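Local coordinates for protein aldehyde dehydrogenase (Trypanosoma brucei, PDB 5MYP) that probably oxidises aldehydes to carboxylic acids with NAD+ as the electron acceptor, as other members of the aldehyde dehydrogenase family do, at residues A[132-137]-A[148-153]. Sequence-based numbering, arbitrary orientation.
Sequences LLILQP and AVIKPS
I134 reaches from the first turns of its helix to the last residues of strand 147-151 and the start of the loop after it, and the side chain of I150 meets it there at about a right angle. The pair is a compact example of how the helix of a beta-alpha-beta unit packs on the strand that follows it, with a single branched side chain of this helical segment, I134, making the close contacts. The ethyl arm of I134 does the touching: its CG1 lies 4.0 Å from CB of I150, so that this arm meets the branch point of the second isoleucine. Beyond it, CD1 of I134 comes within 3.7 Å of the carbonyl O of K151 and lies 4.1 Å from N of P152, a van der Waals contact with the peptide that leads out of the strand. The CA-CB bond of I134 already points at the strand, and with CG1 trans to the backbone N (chi1 -159°) the ethyl arm carries on in that direction. The side chain of K151 starts out away from the helix; its NZ bonds to O of P152 (2.9 Å), approaching from above the carbonyl plane, and also to the carbonyl of G181. V123 of strand 110-124, which opens the unit, touches both isoleucines, while helix 157-170 adds L163 against I134 and L167 against I150, so that the contact is buried between helix 132-143, helix 157-170 and the sheet.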
ATOM      1  N   LEU A 132      -3.164  22.880   4.390  1.00 16.24           N
ATOM      2  CA  LEU A 132      -3.298  21.935   3.274  1.00 16.17           C
ATOM      3  C   LEU A 132      -2.949  20.503   3.674  1.00 16.16           C
ATOM      4  O   LEU A 132      -3.721  19.580   3.427  1.00 15.45           O
ATOM      5  CB  LEU A 132      -2.399  22.351   2.106  1.00 16.40           C
ATOM      6  CG  LEU A 132      -2.456  21.497   0.834  1.00 16.36           C
ATOM      7  CD1 LEU A 132      -3.787  21.695   0.132  1.00 16.46           C
ATOM      8  CD2 LEU A 132      -1.291  21.827  -0.089  1.00 16.46           C
ATOM      9  N   LEU A 133      -1.792  20.332   4.306  1.00 16.37           N
ATOM     10  CA  LEU A 133      -1.249  18.995   4.548  1.00 16.91           C
ATOM     11  C   LEU A 133      -1.781  18.311   5.811  1.00 17.28           C
ATOM     12  O   LEU A 133      -1.352  17.201   6.137  1.00 18.10           O
ATOM     13  CB  LEU A 133       0.285  19.042   4.523  1.00 17.10           C
ATOM     14  CG  LEU A 133       0.865  19.561   3.199  1.00 17.09           C
ATOM     15  CD1 LEU A 133       2.384  19.609   3.261  1.00 17.41           C
ATOM     16  CD2 LEU A 133       0.411  18.730   2.006  1.00 17.37           C
ATOM     17  N   ILE A 134      -2.707  18.967   6.518  1.00 17.09           N
ATOM     18  CA  ILE A 134      -3.524  18.309   7.545  1.00 17.14           C
ATOM     19  C   ILE A 134      -4.966  18.082   7.037  1.00 16.43           C
ATOM     20  O   ILE A 134      -5.509  16.985   7.209  1.00 15.81           O
ATOM     21  CB  ILE A 134      -3.454  19.067   8.909  1.00 17.80           C
ATOM     22  CG1 ILE A 134      -3.849  18.150  10.073  1.00 18.51           C
ATOM     23  CG2 ILE A 134      -4.296  20.332   8.920  1.00 17.98           C
ATOM     24  CD1 ILE A 134      -2.726  17.271  10.573  1.00 18.60           C
ATOM     25  N   LEU A 135      -5.569  19.084   6.390  1.00 15.87           N
ATOM     26  CA  LEU A 135      -6.960  18.966   5.919  1.00 15.54           C
ATOM     27  C   LEU A 135      -7.147  18.146   4.643  1.00 15.08           C
ATOM     28  O   LEU A 135      -8.153  17.446   4.520  1.00 14.91           O
ATOM     29  CB  LEU A 135      -7.620  20.345   5.744  1.00 15.75           C
ATOM     30  CG  LEU A 135      -7.914  21.178   6.998  1.00 16.10           C
ATOM     31  CD1 LEU A 135      -8.778  22.381   6.618  1.00 16.39           C
ATOM     32  CD2 LEU A 135      -8.608  20.354   8.074  1.00 16.21           C
ATOM     33  N   GLN A 136      -6.213  18.227   3.693  1.00 14.70           N
ATOM     34  CA  GLN A 136      -6.379  17.491   2.426  1.00 14.53           C
ATOM     35  C   GLN A 136      -6.466  15.968   2.642  1.00 13.90           C
ATOM     36  O   GLN A 136      -7.380  15.343   2.107  1.00 13.86           O
ATOM     37  CB  GLN A 136      -5.316  17.870   1.378  1.00 14.98           C
ATOM     38  CG  GLN A 136      -5.588  17.280  -0.000  1.00 15.45           C
ATOM     39  CD  GLN A 136      -4.788  17.926  -1.115  1.00 15.75           C
ATOM     40  OE1 GLN A 136      -3.686  18.421  -0.908  1.00 16.73           O
ATOM     41  NE2 GLN A 136      -5.305  17.839  -2.327  1.00 16.36           N
ATOM     42  N   PRO A 137      -5.553  15.377   3.446  1.00 13.16           N
ATOM     43  CA  PRO A 137      -5.713  13.954   3.799  1.00 12.91           C
ATOM     44  C   PRO A 137      -6.998  13.653   4.580  1.00 12.45           C
ATOM     45  O   PRO A 137      -7.662  12.658   4.302  1.00 12.38           O
ATOM     46  CB  PRO A 137      -4.486  13.657   4.680  1.00 12.92           C
ATOM     47  CG  PRO A 137      -3.504  14.722   4.357  1.00 13.02           C
ATOM     48  CD  PRO A 137      -4.307  15.934   4.002  1.00 13.15           C
ATOM     49  N   ALA A 148     -11.456   9.908  12.144  1.00  9.59           N
ATOM     50  CA  ALA A 148     -10.051  10.284  12.085  1.00  9.75           C
ATOM     51  C   ALA A 148      -9.552  10.978  13.334  1.00  9.92           C
ATOM     52  O   ALA A 148     -10.332  11.556  14.086  1.00  9.83           O
ATOM     53  CB  ALA A 148      -9.791  11.162  10.870  1.00  9.65           C
ATOM     54  N   VAL A 149      -8.242  10.882  13.545  1.00 10.13           N
ATOM     55  CA  VAL A 149      -7.529  11.707  14.513  1.00 10.40           C
ATOM     56  C   VAL A 149      -6.467  12.482  13.746  1.00 10.55           C
ATOM     57  O   VAL A 149      -5.750  11.908  12.929  1.00 10.30           O
ATOM     58  CB  VAL A 149      -6.888  10.862  15.630  1.00 10.38           C
ATOM     59  CG1 VAL A 149      -6.056  11.741  16.562  1.00 10.47           C
ATOM     60  CG2 VAL A 149      -7.969  10.116  16.404  1.00 10.43           C
ATOM     61  N   ILE A 150      -6.377  13.785  13.997  1.00 11.04           N
ATOM     62  CA  ILE A 150      -5.355  14.623  13.363  1.00 11.41           C
ATOM     63  C   ILE A 150      -4.335  15.098  14.390  1.00 11.79           C
ATOM     64  O   ILE A 150      -4.679  15.340  15.551  1.00 11.79           O
ATOM     65  CB  ILE A 150      -5.950  15.819  12.579  1.00 11.47           C
ATOM     66  CG1 ILE A 150      -6.724  16.789  13.483  1.00 11.62           C
ATOM     67  CG2 ILE A 150      -6.849  15.316  11.462  1.00 11.49           C
ATOM     68  CD1 ILE A 150      -7.071  18.088  12.797  1.00 11.93           C
ATOM     69  N   LYS A 151      -3.087  15.219  13.948  1.00 12.19           N
ATOM     70  CA  LYS A 151      -1.987  15.643  14.801  1.00 12.74           C
ATOM     71  C   LYS A 151      -1.263  16.812  14.117  1.00 13.01           C
ATOM     72  O   LYS A 151      -0.368  16.599  13.295  1.00 13.05           O
ATOM     73  CB  LYS A 151      -1.063  14.453  15.099  1.00 13.12           C
ATOM     74  CG  LYS A 151      -0.143  14.655  16.298  1.00 13.48           C
ATOM     75  CD  LYS A 151       1.201  15.243  15.884  1.00 13.93           C
ATOM     76  CE  LYS A 151       1.664  16.329  16.820  1.00 14.23           C
ATOM     77  NZ  LYS A 151       2.759  17.130  16.198  1.00 14.27           N
ATOM     78  N   PRO A 152      -1.682  18.059  14.420  1.00 13.23           N
ATOM     79  CA  PRO A 152      -1.035  19.224  13.815  1.00 13.48           C
ATOM     80  C   PRO A 152       0.428  19.375  14.216  1.00 14.04           C
ATOM     81  O   PRO A 152       0.801  19.036  15.349  1.00 13.39           O
ATOM     82  CB  PRO A 152      -1.847  20.407  14.366  1.00 13.44           C
ATOM     83  CG  PRO A 152      -3.164  19.825  14.729  1.00 13.36           C
ATOM     84  CD  PRO A 152      -2.840  18.456  15.243  1.00 13.31           C
ATOM     85  N   SER A 153       1.242  19.886  13.293  1.00 14.60           N
ATOM     86  CA  SER A 153       2.653  20.144  13.577  1.00 15.53           C
ATOM     87  C   SER A 153       2.802  21.265  14.611  1.00 16.44           C
ATOM     88  O   SER A 153       2.155  22.314  14.503  1.00 16.15           O
ATOM     89  CB  SER A 153       3.409  20.531  12.312  1.00 15.27           C
ATOM     90  OG  SER A 153       4.747  20.876  12.621  1.00 14.87           O
TER